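Local coordinates for protein ectonucleotide pyrophosphatase/phosphodiesterase family member 5 (Mus musculus, PDB 5VEO) that probably hydrolyses phosphodiester bonds of a restricted set of nucleotide substrates as a zinc-dependent ectoenzyme of the nucleotide pyrophosphatase/phosphodiesterase family, at residues Asp177-Asp182 with Pro188-Val193. The protein carries 1 engineered substitution. Numbering follows the deposited sequence.
With ZN (zinc ion), chain D; ZN (zinc ion), chain F; AMP (adenosine monophosphate), chain Q.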
loop_
_atom_site.group_PDB
_atom_site.type_symbol
_atom_site.label_atom_id
_atom_site.label_comp_id
_atom_site.label_asym_id
_atom_site.label_seq_id
_atom_site.Cartn_x
_atom_site.Cartn_y
_atom_site.Cartn_z
ATOM N N ASP A 177 -0.527 -1.218 -11.055
ATOM C CA ASP A 177 -0.942 -2.466 -10.406
ATOM C C ASP A 177 -1.867 -3.297 -11.293
ATOM O O ASP A 177 -1.667 -4.509 -11.465
ATOM C CB ASP A 177 -1.623 -2.149 -9.076
ATOM C CG ASP A 177 -2.051 -3.390 -8.329
ATOM O OD1 ASP A 177 -1.185 -4.036 -7.700
ATOM O OD2 ASP A 177 -3.267 -3.717 -8.337
ATOM N N ASP A 178 -2.915 -2.671 -11.835
ATOM C CA ASP A 178 -3.937 -3.417 -12.570
ATOM C C ASP A 178 -3.328 -4.170 -13.747
ATOM O O ASP A 178 -3.544 -5.375 -13.918
ATOM C CB ASP A 178 -5.019 -2.462 -13.076
ATOM C CG ASP A 178 -6.114 -2.216 -12.067
ATOM O OD1 ASP A 178 -6.147 -2.908 -11.031
ATOM O OD2 ASP A 178 -6.951 -1.332 -12.325
ATOM N N THR A 179 -2.593 -3.460 -14.596
ATOM C CA THR A 179 -1.976 -4.109 -15.746
ATOM C C THR A 179 -0.866 -5.068 -15.317
ATOM O O THR A 179 -0.680 -6.125 -15.933
ATOM C CB THR A 179 -1.468 -3.038 -16.714
ATOM O OG1 THR A 179 -2.590 -2.333 -17.265
ATOM C CG2 THR A 179 -0.665 -3.658 -17.844
ATOM N N GLY A 180 -0.101 -4.710 -14.283
ATOM C CA GLY A 180 0.912 -5.625 -13.769
ATOM C C GLY A 180 0.345 -6.988 -13.409
ATOM O O GLY A 180 0.950 -8.024 -13.699
ATOM N N HIS A 181 -0.830 -7.007 -12.777
ATOM C CA HIS A 181 -1.491 -8.278 -12.490
ATOM C C HIS A 181 -1.820 -9.031 -13.771
ATOM O O HIS A 181 -1.647 -10.250 -13.848
ATOM C CB HIS A 181 -2.778 -8.056 -11.709
ATOM C CG HIS A 181 -2.593 -7.739 -10.258
ATOM N ND1 HIS A 181 -2.036 -8.624 -9.361
ATOM C CD2 HIS A 181 -2.928 -6.638 -9.541
ATOM C CE1 HIS A 181 -2.029 -8.082 -8.157
ATOM N NE2 HIS A 181 -2.578 -6.883 -8.234
ATOM N N ASP A 182 -2.361 -8.321 -14.760
ATOM C CA ASP A 182 -2.896 -8.960 -15.956
ATOM C C ASP A 182 -1.798 -9.577 -16.810
ATOM O O ASP A 182 -1.956 -10.687 -17.333
ATOM C CB ASP A 182 -3.674 -7.939 -16.785
ATOM C CG ASP A 182 -5.002 -7.564 -16.164
ATOM O OD1 ASP A 182 -5.473 -8.293 -15.261
ATOM O OD2 ASP A 182 -5.584 -6.539 -16.587
ATOM N N PRO A 188 6.609 -7.459 -21.981
ATOM C CA PRO A 188 6.909 -6.238 -22.738
ATOM C C PRO A 188 5.729 -5.279 -22.792
ATOM O O PRO A 188 5.922 -4.085 -23.077
ATOM C CB PRO A 188 7.298 -6.761 -24.133
ATOM C CG PRO A 188 6.899 -8.161 -24.194
ATOM C CD PRO A 188 6.648 -8.676 -22.795
ATOM N N LEU A 189 4.516 -5.749 -22.493
ATOM C CA LEU A 189 3.368 -4.850 -22.417
ATOM C C LEU A 189 3.442 -3.884 -21.238
ATOM O O LEU A 189 2.699 -2.900 -21.225
ATOM C CB LEU A 189 2.075 -5.663 -22.346
ATOM C CG LEU A 189 1.810 -6.631 -23.501
ATOM C CD1 LEU A 189 0.570 -7.448 -23.251
ATOM C CD2 LEU A 189 1.615 -5.864 -24.755
ATOM N N MET A 190 4.320 -4.118 -20.258
ATOM C CA MET A 190 4.410 -3.210 -19.113
ATOM C C MET A 190 4.919 -1.841 -19.512
ATOM O O MET A 190 4.598 -0.850 -18.850
ATOM C CB MET A 190 5.350 -3.758 -18.047
ATOM C CG MET A 190 4.795 -4.775 -17.178
ATOM S SD MET A 190 3.259 -4.394 -16.337
ATOM C CE MET A 190 3.587 -3.043 -15.210
ATOM N N GLY A 191 5.781 -1.778 -20.528
ATOM C CA GLY A 191 6.324 -0.496 -20.931
ATOM C C GLY A 191 5.233 0.519 -21.202
ATOM O O GLY A 191 5.353 1.692 -20.827
ATOM N N SER A 192 4.152 0.077 -21.850
ATOM C CA SER A 192 3.052 0.964 -22.213
ATOM C C SER A 192 2.404 1.601 -20.985
ATOM O O SER A 192 2.096 2.803 -20.981
ATOM C CB SER A 192 2.012 0.184 -23.021
ATOM O OG SER A 192 2.618 -0.435 -24.145
ATOM N N VAL A 193 2.159 0.808 -19.938
ATOM C CA VAL A 193 1.463 1.362 -18.784
ATOM C C VAL A 193 2.404 2.236 -17.973
ATOM O O VAL A 193 1.990 3.274 -17.451
ATOM C CB VAL A 193 0.795 0.267 -17.927
ATOM C CG1 VAL A 193 1.764 -0.602 -17.239
ATOM C CG2 VAL A 193 -0.088 0.914 -16.860
HETATM ZN ZN ZN D . -2.420 -5.494 -6.775
HETATM ZN ZN ZN F . -8.369 -2.006 -10.030
HETATM P P AMP Q . -3.856 -4.367 -4.360
HETATM O O1P AMP Q . -3.625 -5.002 -3.022
HETATM O O2P AMP Q . -3.886 -5.409 -5.485
HETATM O O3P AMP Q . -2.859 -3.255 -4.679
HETATM O "O5'" AMP Q . -5.296 -3.667 -4.350
HETATM C "C5'" AMP Q . -5.546 -2.579 -5.252
HETATM C "C4'" AMP Q . -6.954 -2.542 -5.778
HETATM O "O4'" AMP Q . -7.807 -2.058 -4.750
HETATM C "C3'" AMP Q . -7.137 -1.571 -6.946
HETATM O "O3'" AMP Q . -7.304 -2.278 -8.156
HETATM C "C2'" AMP Q . -8.410 -0.787 -6.613
HETATM O "O2'" AMP Q . -9.377 -0.764 -7.628
HETATM C "C1'" AMP Q . -8.928 -1.476 -5.366
HETATM N N9 AMP Q . -9.545 -0.565 -4.428
HETATM C C8 AMP Q . -8.963 0.444 -3.756
HETATM N N7 AMP Q . -9.876 1.047 -2.956
HETATM C C5 AMP Q . -11.047 0.381 -3.141
HETATM C C6 AMP Q . -12.423 0.471 -2.612
HETATM N N6 AMP Q . -12.733 1.418 -1.708
HETATM N N1 AMP Q . -13.341 -0.407 -3.053
HETATM C C2 AMP Q . -13.060 -1.367 -3.952
HETATM N N3 AMP Q . -11.835 -1.526 -4.478
HETATM C C4 AMP Q . -10.824 -0.673 -4.111
HETATM O O HOH W 1 -9.731 -3.884 -9.599
HETATM O O HOH W 2 -10.581 -2.717 -10.889
HETATM O O HOH W 3 -9.102 -1.859 -12.285
#
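Met190 bends at chi2 and chi3 (-53° and -65°) and brings its thioether up to the bare backbone of Gly180, where SD sits 3.7 Å from Gly180 CA, with CE beside the same carbon. Next to it, Thr179 and Val193 reach toward each other tip to tip: Thr179 CG2 meets Val193 CG1 at 4.0 Å. Thr179 puts this methyl anti to its backbone N, while OG1 hydrogen-bonds Glu175 OE2, just ahead of the helix. No hydrogen bond joins the two segments, and the contact is small and apolar. Cut back to an alanine, Met190 would lose SD and CE, which is likely to open a gap beside Gly180 and take from Thr179 CG2 its neighbouring sulfur. The other side of helix 177-183 faces the metals. Asp177 grips one zinc with both carboxylate oxygens, OD1 at 2.1 Å, and His181, one turn on, adds NE2 at 2.0 Å; His325 and AMP O2P are further ligands. The His181 ring is steadied through ND1, bonded to Gly323 O. Asp178 OD1 lies at a long 2.6 Å from a separate zinc that also binds Glu145, AMP O3' and three waters. The short helix thus packs on the start of helix 190-210 while presenting an Asp-x-x-x-His zinc motif, characteristic of the active site in the alkaline phosphatase superfamily.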